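Local coordinates for protein protease (Helicobacter pylori, PDB 5EUF) that probably acts as a zinc-dependent M16-family peptidase that cleaves the cytoplasmic domain of the human junctional adhesion molecule A and weakens the gastric epithelial barrier, at residues I51-E56 with T163-M168; R42-G47 with K180-L185; E56-K61 with L124-V129; S82-S87 with T91-K96. All blocks are in the same frame, centred on the assembly; numbering follows the deposited sequence.

Interaction 1: residues I51-E56 with T163-M168; sequences IAHMLE and TPIGFM. With ZN (zinc ion), chain G.
His53 meets the turn at Pro164 with the root of its side chain and the zinc with its tip. The close part of the contact is small: CB of His53 sits 3.3 Å from the carbonyl O of Pro164, and these two residues have the nearest CA atoms of the two segments. A type I turn running from Thr163 to Gly166, closed by a backbone bond from Gly166 N to Thr163 O (3.0 Å), presents this carbonyl to the helix. Further out the fit is looser. Ile165 leaves the backbone heading away from the helix, yet its CD1 swings back to within 4.3 Å of His53 CE1, approaching the imidazole obliquely; both Pro164 and Ile165 are partly exposed, whereas His53 is buried.

A chi1 of 178° swings CG of His53 away from the backbone N and carries the ring toward the zinc ion, which NE2 binds at 2.4 Å. Glu133 from helix 120-139 is the second protein ligand seen on the metal. His53, Glu56 and His57 form the inverted HxxEH motif of M16 peptidases, in which Glu56 is the likely proton acceptor. No hydrogen bond joins the two segments, so the turn meets His53 by packing, while its NE2 is engaged by the zinc.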
loop_
_atom_site.group_PDB
_atom_site.type_symbol
_atom_site.label_atom_id
_atom_site.label_comp_id
_atom_site.label_asym_id
_atom_site.label_seq_id
_atom_site.Cartn_x
_atom_site.Cartn_y
_atom_site.Cartn_z
ATOM N N ILE B 51 -10.649 -9.481 3.289
ATOM C CA ILE B 51 -11.765 -9.765 4.187
ATOM C C ILE B 51 -13.078 -9.897 3.422
ATOM O O ILE B 51 -13.897 -10.767 3.722
ATOM C CB ILE B 51 -11.907 -8.672 5.269
ATOM C CG1 ILE B 51 -10.689 -8.686 6.196
ATOM C CG2 ILE B 51 -13.175 -8.873 6.083
ATOM C CD1 ILE B 51 -10.829 -7.784 7.403
ATOM N N ALA B 52 -13.269 -9.035 2.428
ATOM C CA ALA B 52 -14.464 -9.082 1.593
ATOM C C ALA B 52 -14.605 -10.455 0.940
ATOM O O ALA B 52 -15.709 -10.985 0.812
ATOM C CB ALA B 52 -14.422 -7.986 0.537
ATOM N N HIS B 53 -13.468 -11.024 0.548
ATOM C CA HIS B 53 -13.415 -12.347 -0.061
ATOM C C HIS B 53 -13.658 -13.460 0.956
ATOM O O HIS B 53 -14.294 -14.462 0.641
ATOM C CB HIS B 53 -12.065 -12.551 -0.749
ATOM C CG HIS B 53 -11.891 -13.905 -1.363
ATOM N ND1 HIS B 53 -11.209 -14.925 -0.734
ATOM C CD2 HIS B 53 -12.297 -14.404 -2.555
ATOM C CE1 HIS B 53 -11.209 -15.996 -1.508
ATOM N NE2 HIS B 53 -11.863 -15.707 -2.618
HETATM N N MSE B 54 -13.144 -13.286 2.171
HETATM C CA MSE B 54 -13.355 -14.264 3.239
HETATM C C MSE B 54 -14.843 -14.415 3.547
HETATM O O MSE B 54 -15.333 -15.527 3.752
HETATM C CB MSE B 54 -12.586 -13.861 4.503
HETATM C CG MSE B 54 -12.893 -14.704 5.745
HETATM SE SE MSE B 54 -12.195 -16.534 5.707
HETATM C CE MSE B 54 -12.671 -17.078 7.515
ATOM N N LEU B 55 -15.556 -13.291 3.559
ATOM C CA LEU B 55 -16.994 -13.280 3.813
ATOM C C LEU B 55 -17.779 -14.118 2.806
ATOM O O LEU B 55 -18.852 -14.628 3.121
ATOM C CB LEU B 55 -17.525 -11.848 3.805
ATOM C CG LEU B 55 -17.253 -11.032 5.065
ATOM C CD1 LEU B 55 -17.865 -9.647 4.939
ATOM C CD2 LEU B 55 -17.800 -11.757 6.281
ATOM N N GLU B 56 -17.247 -14.247 1.595
ATOM C CA GLU B 56 -17.861 -15.101 0.586
ATOM C C GLU B 56 -17.909 -16.543 1.079
ATOM O O GLU B 56 -18.924 -17.226 0.935
ATOM C CB GLU B 56 -17.099 -15.014 -0.741
ATOM C CG GLU B 56 -17.555 -16.023 -1.785
ATOM C CD GLU B 56 -16.680 -16.026 -3.024
ATOM O OE1 GLU B 56 -15.976 -15.021 -3.260
ATOM O OE2 GLU B 56 -16.693 -17.037 -3.758
ATOM N N THR B 163 -5.244 -7.287 -5.132
ATOM C CA THR B 163 -6.382 -8.034 -5.651
ATOM C C THR B 163 -7.180 -8.607 -4.473
ATOM O O THR B 163 -6.656 -8.694 -3.362
ATOM C CB THR B 163 -5.915 -9.156 -6.596
ATOM O OG1 THR B 163 -5.331 -10.219 -5.833
ATOM C CG2 THR B 163 -4.894 -8.615 -7.588
ATOM N N PRO B 164 -8.454 -8.983 -4.699
ATOM C CA PRO B 164 -9.325 -9.421 -3.597
ATOM C C PRO B 164 -8.814 -10.588 -2.733
ATOM O O PRO B 164 -9.410 -10.850 -1.689
ATOM C CB PRO B 164 -10.622 -9.831 -4.319
ATOM C CG PRO B 164 -10.289 -9.858 -5.779
ATOM C CD PRO B 164 -9.210 -8.853 -5.956
ATOM N N ILE B 165 -7.744 -11.267 -3.137
ATOM C CA ILE B 165 -7.196 -12.351 -2.324
ATOM C C ILE B 165 -6.494 -11.793 -1.082
ATOM O O ILE B 165 -6.448 -12.446 -0.038
ATOM C CB ILE B 165 -6.212 -13.239 -3.132
ATOM C CG1 ILE B 165 -5.784 -14.463 -2.316
ATOM C CG2 ILE B 165 -4.991 -12.447 -3.577
ATOM C CD1 ILE B 165 -6.924 -15.375 -1.918
ATOM N N GLY B 166 -5.962 -10.579 -1.194
ATOM C CA GLY B 166 -5.289 -9.932 -0.083
ATOM C C GLY B 166 -3.875 -10.426 0.153
ATOM O O GLY B 166 -3.398 -11.331 -0.529
ATOM N N PHE B 167 -3.201 -9.823 1.126
ATOM C CA PHE B 167 -1.850 -10.231 1.496
ATOM C C PHE B 167 -1.889 -11.381 2.496
ATOM O O PHE B 167 -2.797 -11.457 3.323
ATOM C CB PHE B 167 -1.074 -9.045 2.072
ATOM C CG PHE B 167 -0.793 -7.970 1.068
ATOM C CD1 PHE B 167 0.295 -8.072 0.218
ATOM C CD2 PHE B 167 -1.621 -6.866 0.964
ATOM C CE1 PHE B 167 0.557 -7.086 -0.717
ATOM C CE2 PHE B 167 -1.365 -5.877 0.032
ATOM C CZ PHE B 167 -0.273 -5.987 -0.809
HETATM N N MSE B 168 -0.904 -12.272 2.417
HETATM C CA MSE B 168 -0.889 -13.457 3.267
HETATM C C MSE B 168 -0.894 -13.094 4.750
HETATM O O MSE B 168 -1.658 -13.665 5.528
HETATM C CB MSE B 168 0.321 -14.339 2.954
HETATM C CG MSE B 168 0.450 -15.544 3.879
HETATM SE SE MSE B 168 -0.954 -16.881 3.621
HETATM C CE MSE B 168 -0.121 -17.891 2.175
HETATM ZN ZN ZN G . -12.319 -17.925 -3.430
#

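Interaction 2: residues R42-G47 with K180-L185; sequences RNEVMG and KKFHSL
Phe182 points its ring edge at the backbone of Asn43 and runs crosswise to Glu44. The carbonyl O of Asn43 lies near the ring plane, 3.5 Å from Phe182 CE2, so that the carbonyl faces the polarised C-H rim of the ring. Glu44 passes the same corner at about a right angle: its CG is 4.1 Å from Phe182 CE2, and the plane of its carboxylate is turned 72° from that of the ring. It is CG that meets the ring, while the carboxylate runs away from it. Asn43 adds a more distant touch, CB to Phe182 CZ at 4.4 Å.

The ring is carried to this place by CG lying anti to the backbone N of Phe182 (chi1 -166°), which sends it off helix 176-186 toward the loop; Ile51, Ala52 and Leu55 of helix 51-58 also pack on it. Past CG the Glu44 chain is extended, and its buried carboxylate accepts three bonds. Two come from backbone amides, Gly50 N just before helix 51-58 and Ala52 N in its first turn; the third comes from the Trp162 indole. The arrangement lies behind the zinc-binding helix of an M16 peptidase: the loop glutamate is bonded to the start of the helix that bears the HxxEH motif, the phenylalanine packs on it, and both contact that helix.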
loop_
_atom_site.group_PDB
_atom_site.type_symbol
_atom_site.label_atom_id
_atom_site.label_comp_id
_atom_site.label_asym_id
_atom_site.label_seq_id
_atom_site.Cartn_x
_atom_site.Cartn_y
_atom_site.Cartn_z
ATOM N N ARG B 42 -12.008 -3.003 -2.690
ATOM C CA ARG B 42 -11.818 -1.557 -2.706
ATOM C C ARG B 42 -12.306 -0.928 -1.404
ATOM O O ARG B 42 -11.985 0.220 -1.095
ATOM C CB ARG B 42 -12.540 -0.926 -3.899
ATOM C CG ARG B 42 -13.985 -0.573 -3.618
ATOM C CD ARG B 42 -14.641 0.139 -4.786
ATOM N NE ARG B 42 -15.738 0.980 -4.324
ATOM C CZ ARG B 42 -15.653 2.296 -4.187
ATOM N NH1 ARG B 42 -14.525 2.918 -4.498
ATOM N NH2 ARG B 42 -16.694 2.994 -3.749
ATOM N N ASN B 43 -13.085 -1.689 -0.644
ATOM C CA ASN B 43 -13.580 -1.229 0.645
ATOM C C ASN B 43 -12.721 -1.749 1.792
ATOM O O ASN B 43 -13.094 -1.642 2.960
ATOM C CB ASN B 43 -15.032 -1.658 0.841
ATOM C CG ASN B 43 -15.926 -1.219 -0.298
ATOM O OD1 ASN B 43 -16.178 -1.980 -1.235
ATOM N ND2 ASN B 43 -16.410 0.015 -0.226
ATOM N N GLU B 44 -11.570 -2.317 1.452
ATOM C CA GLU B 44 -10.647 -2.836 2.454
ATOM C C GLU B 44 -9.505 -1.862 2.709
ATOM O O GLU B 44 -9.404 -0.817 2.063
ATOM C CB GLU B 44 -10.082 -4.190 2.020
ATOM C CG GLU B 44 -11.132 -5.246 1.737
ATOM C CD GLU B 44 -10.529 -6.508 1.163
ATOM O OE1 GLU B 44 -9.325 -6.483 0.827
ATOM O OE2 GLU B 44 -11.251 -7.524 1.050
ATOM N N VAL B 45 -8.648 -2.219 3.658
ATOM C CA VAL B 45 -7.484 -1.415 4.012
ATOM C C VAL B 45 -6.286 -2.338 4.208
ATOM O O VAL B 45 -6.428 -3.416 4.788
ATOM C CB VAL B 45 -7.729 -0.591 5.297
ATOM C CG1 VAL B 45 -6.482 0.173 5.683
ATOM C CG2 VAL B 45 -8.895 0.367 5.111
HETATM N N MSE B 46 -5.116 -1.928 3.721
HETATM C CA MSE B 46 -3.929 -2.773 3.817
HETATM C C MSE B 46 -3.569 -3.053 5.274
HETATM O O MSE B 46 -3.436 -2.138 6.085
HETATM C CB MSE B 46 -2.745 -2.137 3.091
HETATM C CG MSE B 46 -1.608 -3.113 2.831
HETATM SE SE MSE B 46 -0.282 -2.447 1.564
HETATM C CE MSE B 46 0.325 -0.888 2.561
ATOM N N GLY B 47 -3.415 -4.331 5.591
ATOM C CA GLY B 47 -3.281 -4.769 6.966
ATOM C C GLY B 47 -4.487 -5.616 7.320
ATOM O O GLY B 47 -4.411 -6.522 8.149
ATOM N N LYS B 180 -16.520 -9.550 11.830
ATOM C CA LYS B 180 -17.849 -9.165 12.286
ATOM C C LYS B 180 -18.098 -7.681 12.028
ATOM O O LYS B 180 -19.204 -7.284 11.660
ATOM C CB LYS B 180 -18.031 -9.486 13.771
ATOM C CG LYS B 180 -18.161 -10.969 14.069
ATOM C CD LYS B 180 -18.526 -11.203 15.521
ATOM C CE LYS B 180 -18.827 -12.665 15.795
ATOM N NZ LYS B 180 -19.235 -12.873 17.212
ATOM N N LYS B 181 -17.063 -6.866 12.211
ATOM C CA LYS B 181 -17.162 -5.435 11.949
ATOM C C LYS B 181 -17.405 -5.177 10.469
ATOM O O LYS B 181 -18.304 -4.420 10.103
ATOM C CB LYS B 181 -15.902 -4.712 12.413
ATOM N N PHE B 182 -16.604 -5.818 9.625
ATOM C CA PHE B 182 -16.692 -5.635 8.180
ATOM C C PHE B 182 -18.046 -6.083 7.637
ATOM O O PHE B 182 -18.680 -5.366 6.864
ATOM C CB PHE B 182 -15.566 -6.402 7.477
ATOM C CG PHE B 182 -15.363 -6.008 6.038
ATOM C CD1 PHE B 182 -16.107 -6.598 5.027
ATOM C CD2 PHE B 182 -14.415 -5.057 5.695
ATOM C CE1 PHE B 182 -15.918 -6.240 3.704
ATOM C CE2 PHE B 182 -14.219 -4.695 4.375
ATOM C CZ PHE B 182 -14.970 -5.286 3.378
ATOM N N HIS B 183 -18.484 -7.269 8.048
ATOM C CA HIS B 183 -19.723 -7.841 7.535
ATOM C C HIS B 183 -20.948 -7.024 7.925
ATOM O O HIS B 183 -21.734 -6.629 7.063
ATOM C CB HIS B 183 -19.895 -9.279 8.022
ATOM C CG HIS B 183 -21.181 -9.906 7.582
ATOM N ND1 HIS B 183 -22.295 -9.964 8.391
ATOM C CD2 HIS B 183 -21.536 -10.484 6.410
ATOM C CE1 HIS B 183 -23.278 -10.561 7.741
ATOM N NE2 HIS B 183 -22.844 -10.886 6.536
ATOM N N SER B 184 -21.107 -6.770 9.220
ATOM C CA SER B 184 -22.269 -6.040 9.722
ATOM C C SER B 184 -22.332 -4.619 9.165
ATOM O O SER B 184 -23.400 -4.005 9.126
ATOM C CB SER B 184 -22.257 -5.997 11.252
ATOM O OG SER B 184 -21.198 -5.186 11.728
ATOM N N LEU B 185 -21.187 -4.101 8.733
ATOM C CA LEU B 185 -21.128 -2.760 8.169
ATOM C C LEU B 185 -21.482 -2.754 6.687
ATOM O O LEU B 185 -22.222 -1.888 6.223
ATOM C CB LEU B 185 -19.739 -2.153 8.371
ATOM C CG LEU B 185 -19.475 -0.819 7.670
ATOM C CD1 LEU B 185 -20.452 0.241 8.143
ATOM C CD2 LEU B 185 -18.041 -0.369 7.898
#

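Interaction 3: residues E56-K61 with L124-V129; sequences EHLNFK and LPERQV
Glu126 brings a polar and an apolar part of its side chain to helix 51-58 and the turn that follows it. The ionic component is a salt bridge with Lys61, whose NZ donates to Glu126 OE1 at 3.0 Å and arrives from above the carboxylate plane, 50° out of it. Lys61 gets there through a bend at chi2 (-62°), after which its chain runs straight.

The other oxygen lies beside the His57 ring: OE2 is in the plane of the imidazole, at its edge, near CD2, with ring and carboxylate planes 53° apart. His57 is probably a zinc ligand in the working enzyme, but here its ring stands beside the zinc with NE2 not at bonding distance.

Apolar packing is supplied by Leu58, whose CD2 rests 3.8 Å from Glu126 CG as the two side chains run antiparallel alongside one another. Chemically, the lysine bridge is the charged tie in this contact, joining helix 120-139 to the turn after the zinc-binding helix.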
loop_
_atom_site.group_PDB
_atom_site.type_symbol
_atom_site.label_atom_id
_atom_site.label_comp_id
_atom_site.label_asym_id
_atom_site.label_seq_id
_atom_site.Cartn_x
_atom_site.Cartn_y
_atom_site.Cartn_z
ATOM N N GLU B 56 -17.247 -14.247 1.595
ATOM C CA GLU B 56 -17.861 -15.101 0.586
ATOM C C GLU B 56 -17.909 -16.543 1.079
ATOM O O GLU B 56 -18.924 -17.226 0.935
ATOM C CB GLU B 56 -17.099 -15.014 -0.741
ATOM C CG GLU B 56 -17.555 -16.023 -1.785
ATOM C CD GLU B 56 -16.680 -16.026 -3.024
ATOM O OE1 GLU B 56 -15.976 -15.021 -3.260
ATOM O OE2 GLU B 56 -16.693 -17.037 -3.758
ATOM N N HIS B 57 -16.807 -16.996 1.675
ATOM C CA HIS B 57 -16.727 -18.349 2.216
ATOM C C HIS B 57 -17.631 -18.516 3.435
ATOM O O HIS B 57 -18.304 -19.535 3.586
ATOM C CB HIS B 57 -15.283 -18.701 2.590
ATOM C CG HIS B 57 -14.398 -18.975 1.413
ATOM N ND1 HIS B 57 -14.312 -18.126 0.329
ATOM C CD2 HIS B 57 -13.549 -19.998 1.155
ATOM C CE1 HIS B 57 -13.453 -18.618 -0.546
ATOM N NE2 HIS B 57 -12.976 -19.753 -0.068
ATOM N N LEU B 58 -17.645 -17.504 4.297
ATOM C CA LEU B 58 -18.385 -17.575 5.553
ATOM C C LEU B 58 -19.889 -17.399 5.361
ATOM O O LEU B 58 -20.679 -17.755 6.236
ATOM C CB LEU B 58 -17.863 -16.524 6.536
ATOM C CG LEU B 58 -16.424 -16.719 7.015
ATOM C CD1 LEU B 58 -16.047 -15.665 8.042
ATOM C CD2 LEU B 58 -16.239 -18.116 7.584
ATOM N N ASN B 59 -20.281 -16.858 4.212
ATOM C CA ASN B 59 -21.691 -16.599 3.931
ATOM C C ASN B 59 -22.509 -17.888 3.814
ATOM O O ASN B 59 -23.735 -17.870 3.913
ATOM C CB ASN B 59 -21.830 -15.769 2.653
ATOM C CG ASN B 59 -23.115 -14.962 2.618
ATOM O OD1 ASN B 59 -23.258 -13.974 3.340
ATOM N ND2 ASN B 59 -24.052 -15.373 1.769
ATOM N N PHE B 60 -21.821 -19.007 3.614
ATOM C CA PHE B 60 -22.488 -20.297 3.488
ATOM C C PHE B 60 -22.307 -21.140 4.746
ATOM O O PHE B 60 -22.431 -22.365 4.713
ATOM C CB PHE B 60 -21.966 -21.042 2.259
ATOM C CG PHE B 60 -22.189 -20.300 0.976
ATOM C CD1 PHE B 60 -23.416 -20.352 0.337
ATOM C CD2 PHE B 60 -21.179 -19.536 0.419
ATOM C CE1 PHE B 60 -23.631 -19.663 -0.842
ATOM C CE2 PHE B 60 -21.387 -18.844 -0.760
ATOM C CZ PHE B 60 -22.616 -18.908 -1.391
ATOM N N LYS B 61 -22.010 -20.469 5.854
ATOM C CA LYS B 61 -21.911 -21.134 7.143
ATOM C C LYS B 61 -23.233 -21.006 7.891
ATOM O O LYS B 61 -24.253 -20.649 7.300
ATOM C CB LYS B 61 -20.762 -20.551 7.965
ATOM C CG LYS B 61 -19.398 -20.705 7.306
ATOM C CD LYS B 61 -19.027 -22.170 7.120
ATOM C CE LYS B 61 -17.656 -22.319 6.476
ATOM N NZ LYS B 61 -17.271 -23.747 6.279
ATOM N N LEU B 124 -12.102 -19.830 12.350
ATOM C CA LEU B 124 -10.750 -20.369 12.480
ATOM C C LEU B 124 -10.402 -21.431 11.427
ATOM O O LEU B 124 -9.347 -21.338 10.797
ATOM C CB LEU B 124 -10.536 -20.938 13.887
ATOM C CG LEU B 124 -10.483 -19.914 15.022
ATOM C CD1 LEU B 124 -10.094 -20.581 16.332
ATOM C CD2 LEU B 124 -9.517 -18.789 14.682
ATOM N N PRO B 125 -11.271 -22.441 11.223
ATOM C CA PRO B 125 -10.883 -23.424 10.207
ATOM C C PRO B 125 -10.958 -22.874 8.786
ATOM O O PRO B 125 -10.154 -23.263 7.938
ATOM C CB PRO B 125 -11.903 -24.549 10.403
ATOM C CG PRO B 125 -13.096 -23.872 10.957
ATOM C CD PRO B 125 -12.555 -22.799 11.857
ATOM N N GLU B 126 -11.907 -21.978 8.534
ATOM C CA GLU B 126 -12.116 -21.459 7.188
ATOM C C GLU B 126 -10.964 -20.557 6.754
ATOM O O GLU B 126 -10.652 -20.469 5.568
ATOM C CB GLU B 126 -13.444 -20.703 7.102
ATOM C CG GLU B 126 -13.905 -20.412 5.677
ATOM C CD GLU B 126 -14.217 -21.673 4.883
ATOM O OE1 GLU B 126 -14.545 -22.713 5.497
ATOM O OE2 GLU B 126 -14.136 -21.623 3.637
ATOM N N ARG B 127 -10.333 -19.893 7.718
ATOM C CA ARG B 127 -9.200 -19.026 7.418
ATOM C C ARG B 127 -8.027 -19.832 6.875
ATOM O O ARG B 127 -7.304 -19.376 5.988
ATOM C CB ARG B 127 -8.766 -18.245 8.656
ATOM C CG ARG B 127 -7.561 -17.352 8.408
ATOM C CD ARG B 127 -7.232 -16.503 9.617
ATOM N NE ARG B 127 -6.783 -17.301 10.751
ATOM C CZ ARG B 127 -6.455 -16.788 11.931
ATOM N NH1 ARG B 127 -6.526 -15.478 12.124
ATOM N NH2 ARG B 127 -6.056 -17.583 12.915
ATOM N N GLN B 128 -7.841 -21.031 7.416
ATOM C CA GLN B 128 -6.792 -21.920 6.935
ATOM C C GLN B 128 -7.054 -22.322 5.491
ATOM O O GLN B 128 -6.119 -22.510 4.714
ATOM C CB GLN B 128 -6.682 -23.159 7.821
ATOM C CG GLN B 128 -5.925 -22.914 9.110
ATOM C CD GLN B 128 -4.518 -22.411 8.860
ATOM O OE1 GLN B 128 -3.848 -22.845 7.921
ATOM N NE2 GLN B 128 -4.064 -21.483 9.694
ATOM N N VAL B 129 -8.330 -22.442 5.139
ATOM C CA VAL B 129 -8.719 -22.779 3.775
ATOM C C VAL B 129 -8.345 -21.651 2.821
ATOM O O VAL B 129 -7.717 -21.883 1.788
ATOM C CB VAL B 129 -10.232 -23.061 3.665
ATOM C CG1 VAL B 129 -10.622 -23.330 2.218
ATOM C CG2 VAL B 129 -10.623 -24.230 4.556
#

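Interaction 4: residues S82-S87 with T91-K96; sequences SNASTS and TRYFIK
Asn83 and Phe94 face each other as a hydrogen-bonded antiparallel pair, joined by Asn83 N to Phe94 O and by Phe94 N to Asn83 O, both at 3.3 Å. The Phe94 side chain leaves the strand at CB with chi1 62°, which sets CG between the backbone N and the carbonyl carbon and folds the ring back over the neighbouring strand. CD2 comes next: it is 3.9 Å from the carbonyl O of Asn83, which lies over one ring face, offset toward the rim, and it also sits above a face of the Arg92 guanidinium. CE2 and CE1 then pass CB of Asn83, and at the tip CZ closes to 3.6 Å from that same CB.

The strands form a beta hairpin, 174° apart in direction, with 81-86 the outermost strand, within this chain, of the six-stranded sheet of the N-terminal M16 domain. A second hydrogen-bonded pair, Ser85 with Arg92, repeats the pattern through Ser85 N to Arg92 O (3.0 Å) and Arg92 N to Ser85 O (2.9 Å). Arg92 extends on the same sheet face as Phe94 and makes salt bridges with Asp34 and Glu32 of strand 30-37.

On the opposite face, Ala84 CB packs against Tyr93 CD1 at 3.5 Å, and the methyls of Thr86 and Thr91 lie side by side, CG2 to CG2 at 3.6 Å. Thr91 OG1 is hydrogen-bonded to the carbonyl O of Val39.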
loop_
_atom_site.group_PDB
_atom_site.type_symbol
_atom_site.label_atom_id
_atom_site.label_comp_id
_atom_site.label_asym_id
_atom_site.label_seq_id
_atom_site.Cartn_x
_atom_site.Cartn_y
_atom_site.Cartn_z
ATOM N N SER B 82 -25.916 -22.817 -7.010
ATOM C CA SER B 82 -25.558 -21.585 -6.311
ATOM C C SER B 82 -24.058 -21.329 -6.328
ATOM O O SER B 82 -23.283 -22.086 -5.741
ATOM C CB SER B 82 -26.052 -21.622 -4.864
ATOM O OG SER B 82 -25.196 -22.404 -4.049
ATOM N N ASN B 83 -23.654 -20.257 -7.001
ATOM C CA ASN B 83 -22.263 -19.832 -6.984
ATOM C C ASN B 83 -22.128 -18.460 -6.333
ATOM O O ASN B 83 -23.125 -17.791 -6.059
ATOM C CB ASN B 83 -21.684 -19.811 -8.402
ATOM C CG ASN B 83 -20.161 -19.785 -8.413
ATOM O OD1 ASN B 83 -19.514 -20.152 -7.428
ATOM N ND2 ASN B 83 -19.583 -19.347 -9.527
ATOM N N ALA B 84 -20.889 -18.055 -6.077
ATOM C CA ALA B 84 -20.602 -16.749 -5.501
ATOM C C ALA B 84 -19.266 -16.240 -6.020
ATOM O O ALA B 84 -18.396 -17.026 -6.391
ATOM C CB ALA B 84 -20.592 -16.824 -3.985
ATOM N N SER B 85 -19.106 -14.921 -6.042
ATOM C CA SER B 85 -17.853 -14.323 -6.482
ATOM C C SER B 85 -17.652 -12.945 -5.872
ATOM O O SER B 85 -18.592 -12.158 -5.758
ATOM C CB SER B 85 -17.811 -14.215 -8.006
ATOM O OG SER B 85 -18.556 -13.096 -8.452
ATOM N N THR B 86 -16.416 -12.663 -5.482
ATOM C CA THR B 86 -16.051 -11.339 -5.003
ATOM C C THR B 86 -15.009 -10.731 -5.932
ATOM O O THR B 86 -14.051 -11.398 -6.326
ATOM C CB THR B 86 -15.501 -11.386 -3.567
ATOM O OG1 THR B 86 -14.372 -12.266 -3.516
ATOM C CG2 THR B 86 -16.562 -11.894 -2.609
ATOM N N SER B 87 -15.204 -9.471 -6.296
ATOM C CA SER B 87 -14.224 -8.774 -7.115
ATOM C C SER B 87 -13.744 -7.525 -6.395
ATOM O O SER B 87 -13.890 -7.403 -5.179
ATOM C CB SER B 87 -14.810 -8.417 -8.482
ATOM O OG SER B 87 -15.955 -7.596 -8.349
ATOM N N THR B 91 -19.531 -7.739 -4.414
ATOM C CA THR B 91 -19.708 -9.117 -3.958
ATOM C C THR B 91 -21.055 -9.635 -4.460
ATOM O O THR B 91 -22.080 -8.977 -4.282
ATOM C CB THR B 91 -19.649 -9.232 -2.424
ATOM O OG1 THR B 91 -18.359 -8.819 -1.959
ATOM C CG2 THR B 91 -19.897 -10.666 -1.991
ATOM N N ARG B 92 -21.054 -10.813 -5.079
ATOM C CA ARG B 92 -22.240 -11.287 -5.788
ATOM C C ARG B 92 -22.591 -12.750 -5.514
ATOM O O ARG B 92 -21.762 -13.643 -5.681
ATOM C CB ARG B 92 -22.044 -11.074 -7.289
ATOM C CG ARG B 92 -23.147 -11.622 -8.172
ATOM C CD ARG B 92 -22.935 -11.159 -9.603
ATOM N NE ARG B 92 -23.938 -11.687 -10.521
ATOM C CZ ARG B 92 -23.761 -12.760 -11.285
ATOM N NH1 ARG B 92 -24.731 -13.164 -12.094
ATOM N NH2 ARG B 92 -22.614 -13.424 -11.243
ATOM N N TYR B 93 -23.836 -12.980 -5.102
ATOM C CA TYR B 93 -24.355 -14.327 -4.880
ATOM C C TYR B 93 -25.561 -14.573 -5.785
ATOM O O TYR B 93 -26.361 -13.663 -6.008
ATOM C CB TYR B 93 -24.764 -14.527 -3.417
ATOM C CG TYR B 93 -23.703 -14.189 -2.392
ATOM C CD1 TYR B 93 -22.834 -15.163 -1.915
ATOM C CD2 TYR B 93 -23.586 -12.901 -1.884
ATOM C CE1 TYR B 93 -21.867 -14.861 -0.974
ATOM C CE2 TYR B 93 -22.623 -12.588 -0.939
ATOM C CZ TYR B 93 -21.765 -13.572 -0.488
ATOM O OH TYR B 93 -20.807 -13.266 0.452
ATOM N N PHE B 94 -25.704 -15.793 -6.297
ATOM C CA PHE B 94 -26.872 -16.112 -7.117
ATOM C C PHE B 94 -27.243 -17.593 -7.106
ATOM O O PHE B 94 -26.381 -18.467 -7.004
ATOM C CB PHE B 94 -26.658 -15.645 -8.565
ATOM C CG PHE B 94 -25.509 -16.319 -9.264
ATOM C CD1 PHE B 94 -25.699 -17.504 -9.961
ATOM C CD2 PHE B 94 -24.242 -15.756 -9.239
ATOM C CE1 PHE B 94 -24.644 -18.122 -10.604
ATOM C CE2 PHE B 94 -23.183 -16.368 -9.882
ATOM C CZ PHE B 94 -23.385 -17.552 -10.566
ATOM N N ILE B 95 -28.542 -17.857 -7.220
ATOM C CA ILE B 95 -29.062 -19.216 -7.326
ATOM C C ILE B 95 -29.693 -19.446 -8.695
ATOM O O ILE B 95 -30.533 -18.662 -9.138
ATOM C CB ILE B 95 -30.118 -19.515 -6.236
ATOM C CG1 ILE B 95 -29.488 -19.480 -4.843
ATOM C CG2 ILE B 95 -30.767 -20.866 -6.475
ATOM C CD1 ILE B 95 -30.473 -19.766 -3.729
ATOM N N LYS B 96 -29.278 -20.518 -9.363
ATOM C CA LYS B 96 -29.882 -20.923 -10.628
ATOM C C LYS B 96 -30.963 -21.968 -10.391
ATOM O O LYS B 96 -30.667 -23.079 -9.956
ATOM C CB LYS B 96 -28.825 -21.479 -11.582
ATOM C CG LYS B 96 -28.012 -20.424 -12.301
ATOM C CD LYS B 96 -28.878 -19.652 -13.275
ATOM C CE LYS B 96 -29.459 -20.563 -14.340
ATOM N NZ LYS B 96 -30.268 -19.796 -15.323
#

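Helix 51-58 connects the four contacts. Interactions 1 and 3 use successive parts of it, share Glu56, and have centres 11 Å apart; between them Met54 CE packs 3.7 Å from Glu126 CB. Interaction 2 holds its first turn, with Glu44 OE2 2.9 Å from Ala52 N, and the face carrying Leu55, whose CD1 is 3.5 Å from Phe182 CD1. From the sheet, interaction 4 reaches the probable proton acceptor by a probable hydrogen bond, Thr86 OG1 to Glu56 OE1 at 3.2 Å. The zinc is bound in interaction 1, with Glu133 as second ligand; His57 of interaction 3 approaches it to about 3 Å between nearest atoms but is not seen bound.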